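Local coordinates for protein S-adenosylmethionine dependent methyltransferase (Mesorhizobium loti, PDB 3BKW) that probably transfers a methyl group from S-adenosylmethionine to an acceptor molecule, at residues F142-P147 / M235-S240. Residues are numbered along the deposited sequence; the frame is centred on the assembly and turned at random.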
ATOM      1  N   PHE A 142      -0.082  10.604   8.610  1.00 26.92           N
ATOM      2  CA  PHE A 142       0.604   9.931   9.681  1.00 26.24           C
ATOM      3  C   PHE A 142       1.687   8.964   9.243  1.00 28.36           C
ATOM      4  O   PHE A 142       1.663   8.452   8.114  1.00 27.76           O
ATOM      5  CB  PHE A 142      -0.429   9.213  10.573  1.00 26.76           C
ATOM      6  CG  PHE A 142      -1.163   8.056   9.904  1.00 27.41           C
ATOM      7  CD1 PHE A 142      -0.676   6.753  10.033  1.00 31.26           C
ATOM      8  CD2 PHE A 142      -2.342   8.256   9.159  1.00 28.47           C
ATOM      9  CE1 PHE A 142      -1.346   5.655   9.451  1.00 32.55           C
ATOM     10  CE2 PHE A 142      -3.028   7.153   8.565  1.00 29.58           C
ATOM     11  CZ  PHE A 142      -2.508   5.853   8.714  1.00 29.53           C
ATOM     12  N   SER A 143       2.620   8.722  10.170  1.00 26.30           N
ATOM     13  CA  SER A 143       3.681   7.753   9.982  1.00 26.69           C
ATOM     14  C   SER A 143       3.550   6.663  11.017  1.00 28.13           C
ATOM     15  O   SER A 143       3.138   6.912  12.159  1.00 27.60           O
ATOM     16  CB  SER A 143       5.048   8.398  10.084  1.00 28.07           C
ATOM     17  OG  SER A 143       5.235   8.996  11.352  1.00 28.72           O
ATOM     18  N   THR A 144       3.878   5.451  10.594  1.00 27.17           N
ATOM     19  CA  THR A 144       3.941   4.287  11.465  1.00 27.52           C
ATOM     20  C   THR A 144       5.126   3.426  11.042  1.00 27.00           C
ATOM     21  O   THR A 144       5.656   3.578   9.953  1.00 26.57           O
ATOM     22  CB  THR A 144       2.635   3.408  11.395  1.00 28.51           C
ATOM     23  OG1 THR A 144       2.326   3.094  10.020  1.00 30.37           O
ATOM     24  CG2 THR A 144       1.429   4.132  12.024  1.00 31.01           C
ATOM     25  N   GLU A 145       5.535   2.516  11.909  1.00 28.05           N
ATOM     26  CA  GLU A 145       6.497   1.500  11.527  1.00 28.58           C
ATOM     27  C   GLU A 145       5.871   0.669  10.418  1.00 27.87           C
ATOM     28  O   GLU A 145       4.689   0.334  10.452  1.00 29.14           O
ATOM     29  CB  GLU A 145       6.872   0.583  12.686  1.00 27.47           C
ATOM     30  CG  GLU A 145       7.838   1.231  13.649  1.00 28.52           C
ATOM     31  CD  GLU A 145       8.254   0.374  14.811  1.00 31.40           C
ATOM     32  OE1 GLU A 145       8.075  -0.850  14.761  1.00 31.56           O
ATOM     33  OE2 GLU A 145       8.761   0.958  15.775  1.00 33.17           O
ATOM     34  N   HIS A 146       6.675   0.385   9.410  1.00 28.30           N
ATOM     35  CA  HIS A 146       6.228  -0.378   8.233  1.00 26.40           C
ATOM     36  C   HIS A 146       6.042  -1.851   8.627  1.00 26.14           C
ATOM     37  O   HIS A 146       6.797  -2.353   9.464  1.00 28.42           O
ATOM     38  CB  HIS A 146       7.306  -0.270   7.147  1.00 26.84           C
ATOM     39  CG  HIS A 146       6.857  -0.701   5.791  1.00 28.15           C
ATOM     40  ND1 HIS A 146       6.702  -2.023   5.435  1.00 27.47           N
ATOM     41  CD2 HIS A 146       6.577   0.024   4.682  1.00 29.48           C
ATOM     42  CE1 HIS A 146       6.313  -2.094   4.175  1.00 29.98           C
ATOM     43  NE2 HIS A 146       6.230  -0.867   3.694  1.00 28.03           N
ATOM     44  N   PRO A 147       5.008  -2.533   8.066  1.00 26.28           N
ATOM     45  CA  PRO A 147       4.888  -3.960   8.399  1.00 25.88           C
ATOM     46  C   PRO A 147       6.107  -4.859   8.060  1.00 25.49           C
ATOM     47  O   PRO A 147       6.325  -5.868   8.721  1.00 26.67           O
ATOM     48  CB  PRO A 147       3.586  -4.376   7.673  1.00 26.26           C
ATOM     49  CG  PRO A 147       3.386  -3.355   6.643  1.00 28.22           C
ATOM     50  CD  PRO A 147       3.908  -2.083   7.194  1.00 28.96           C
HETATM   51  N   MSE A 235      11.679   1.230   7.054  1.00 29.50           N
HETATM   52  CA  MSE A 235      11.348   1.273   8.466  1.00 28.76           C
HETATM   53  C   MSE A 235       9.945   1.848   8.671  1.00 28.58           C
HETATM   54  O   MSE A 235       9.270   1.473   9.643  1.00 26.99           O
HETATM   55  CB  MSE A 235      12.336   2.124   9.255  1.00 29.22           C
HETATM   56  CG  MSE A 235      12.144   2.043  10.740  1.00 31.30           C
HETATM   57 SE   MSE A 235      13.599   2.874  11.685  0.75 36.79          SE
HETATM   58  CE  MSE A 235      15.014   1.728  11.097  1.00 33.98           C
ATOM     59  N   PHE A 236       9.525   2.760   7.783  1.00 27.27           N
ATOM     60  CA  PHE A 236       8.273   3.498   7.968  1.00 27.57           C
ATOM     61  C   PHE A 236       7.320   3.474   6.804  1.00 27.42           C
ATOM     62  O   PHE A 236       7.730   3.411   5.648  1.00 27.90           O
ATOM     63  CB  PHE A 236       8.578   4.977   8.265  1.00 28.36           C
ATOM     64  CG  PHE A 236       9.550   5.191   9.382  1.00 28.23           C
ATOM     65  CD1 PHE A 236       9.218   4.759  10.657  1.00 28.84           C
ATOM     66  CD2 PHE A 236      10.759   5.848   9.175  1.00 34.12           C
ATOM     67  CE1 PHE A 236      10.101   4.956  11.729  1.00 32.82           C
ATOM     68  CE2 PHE A 236      11.644   6.049  10.237  1.00 30.59           C
ATOM     69  CZ  PHE A 236      11.307   5.591  11.511  1.00 29.11           C
ATOM     70  N   LEU A 237       6.036   3.513   7.150  1.00 27.34           N
ATOM     71  CA  LEU A 237       4.930   3.686   6.219  1.00 27.05           C
ATOM     72  C   LEU A 237       4.364   5.083   6.483  1.00 27.22           C
ATOM     73  O   LEU A 237       4.043   5.405   7.639  1.00 27.50           O
ATOM     74  CB  LEU A 237       3.837   2.638   6.444  1.00 26.47           C
ATOM     75  CG  LEU A 237       2.619   2.722   5.509  1.00 27.38           C
ATOM     76  CD1 LEU A 237       3.022   2.422   4.040  1.00 28.75           C
ATOM     77  CD2 LEU A 237       1.477   1.797   5.956  1.00 29.63           C
ATOM     78  N   LEU A 238       4.245   5.876   5.428  1.00 26.88           N
ATOM     79  CA  LEU A 238       3.705   7.236   5.488  1.00 26.53           C
ATOM     80  C   LEU A 238       2.395   7.238   4.700  1.00 27.45           C
ATOM     81  O   LEU A 238       2.364   6.790   3.539  1.00 27.95           O
ATOM     82  CB  LEU A 238       4.691   8.236   4.907  1.00 28.44           C
ATOM     83  CG  LEU A 238       6.150   8.111   5.347  1.00 27.17           C
ATOM     84  CD1 LEU A 238       6.985   9.228   4.665  1.00 26.56           C
ATOM     85  CD2 LEU A 238       6.370   8.155   6.834  1.00 31.72           C
ATOM     86  N   VAL A 239       1.315   7.722   5.304  1.00 26.43           N
ATOM     87  CA  VAL A 239       0.016   7.768   4.621  1.00 25.83           C
ATOM     88  C   VAL A 239      -0.683   9.120   4.802  1.00 27.11           C
ATOM     89  O   VAL A 239      -0.630   9.700   5.894  1.00 27.13           O
ATOM     90  CB  VAL A 239      -0.971   6.678   5.167  1.00 26.53           C
ATOM     91  CG1 VAL A 239      -2.304   6.701   4.402  1.00 26.63           C
ATOM     92  CG2 VAL A 239      -0.373   5.275   5.119  1.00 26.79           C
ATOM     93  N   SER A 240      -1.281   9.614   3.713  1.00 26.26           N
ATOM     94  CA  SER A 240      -2.143  10.803   3.692  0.50 25.92           C
ATOM     95  C   SER A 240      -3.517  10.346   3.215  1.00 27.66           C
ATOM     96  O   SER A 240      -3.606   9.663   2.192  1.00 26.88           O
ATOM     97  CB  SER A 240      -1.619  11.849   2.718  0.50 27.35           C
ATOM     98  OG  SER A 240      -2.533  12.937   2.615  0.50 24.12           O
TER
HETATM   99  O   HOH W   1       1.398   5.124   8.241  1.00 23.90           O
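Phe142 and Thr144 pair through their backbones with Val239 and Leu237 in two antiparallel hydrogen-bonded pairs, each closed by two nearly straight N-H...O bonds; the shortest, from Leu237 N to Thr144 O, is 2.8 Å. Between them Ser143 and Leu238 form a non-hydrogen-bonded pair, where Ser143 CA approaches Leu237 O at 3.3 Å in a CA-H...O contact. A fifth bond, His146 N to Met235 O (2.8 Å), follows where the first strand ends, its donor 43° out of the carbonyl plane.

A water gives Leu237 O a second partner at 2.7 Å and also bonds Thr144 OG1, which a chi1 of 52° places between backbone N and carbonyl carbon. CD2 of the His146 ring meets Phe236 O at 3.7 Å, edge-on and in the ring plane; ND1 caps Ile148 N at the start of helix 147-150, while NE2 bonds Glu213.

Among the apolar groups, Phe142 lies alongside Val239, whose CB sits over one ring face, 4.2 Å from the centroid, in a CH-pi contact. On the opposite face of the sheet, Leu238 CD2 packs against Ser143 CB at 3.5 Å.

Strand 236-242 is inserted between 138-145 and the edge strand 207-213, antiparallel to both: the 3-2-1-4-5-7-6 order with reversed seventh strand that is a hallmark of class I methyltransferases. Helix 194-203 covers Phe142 and Val239; helix 32-38 covers Ser143 and Leu238.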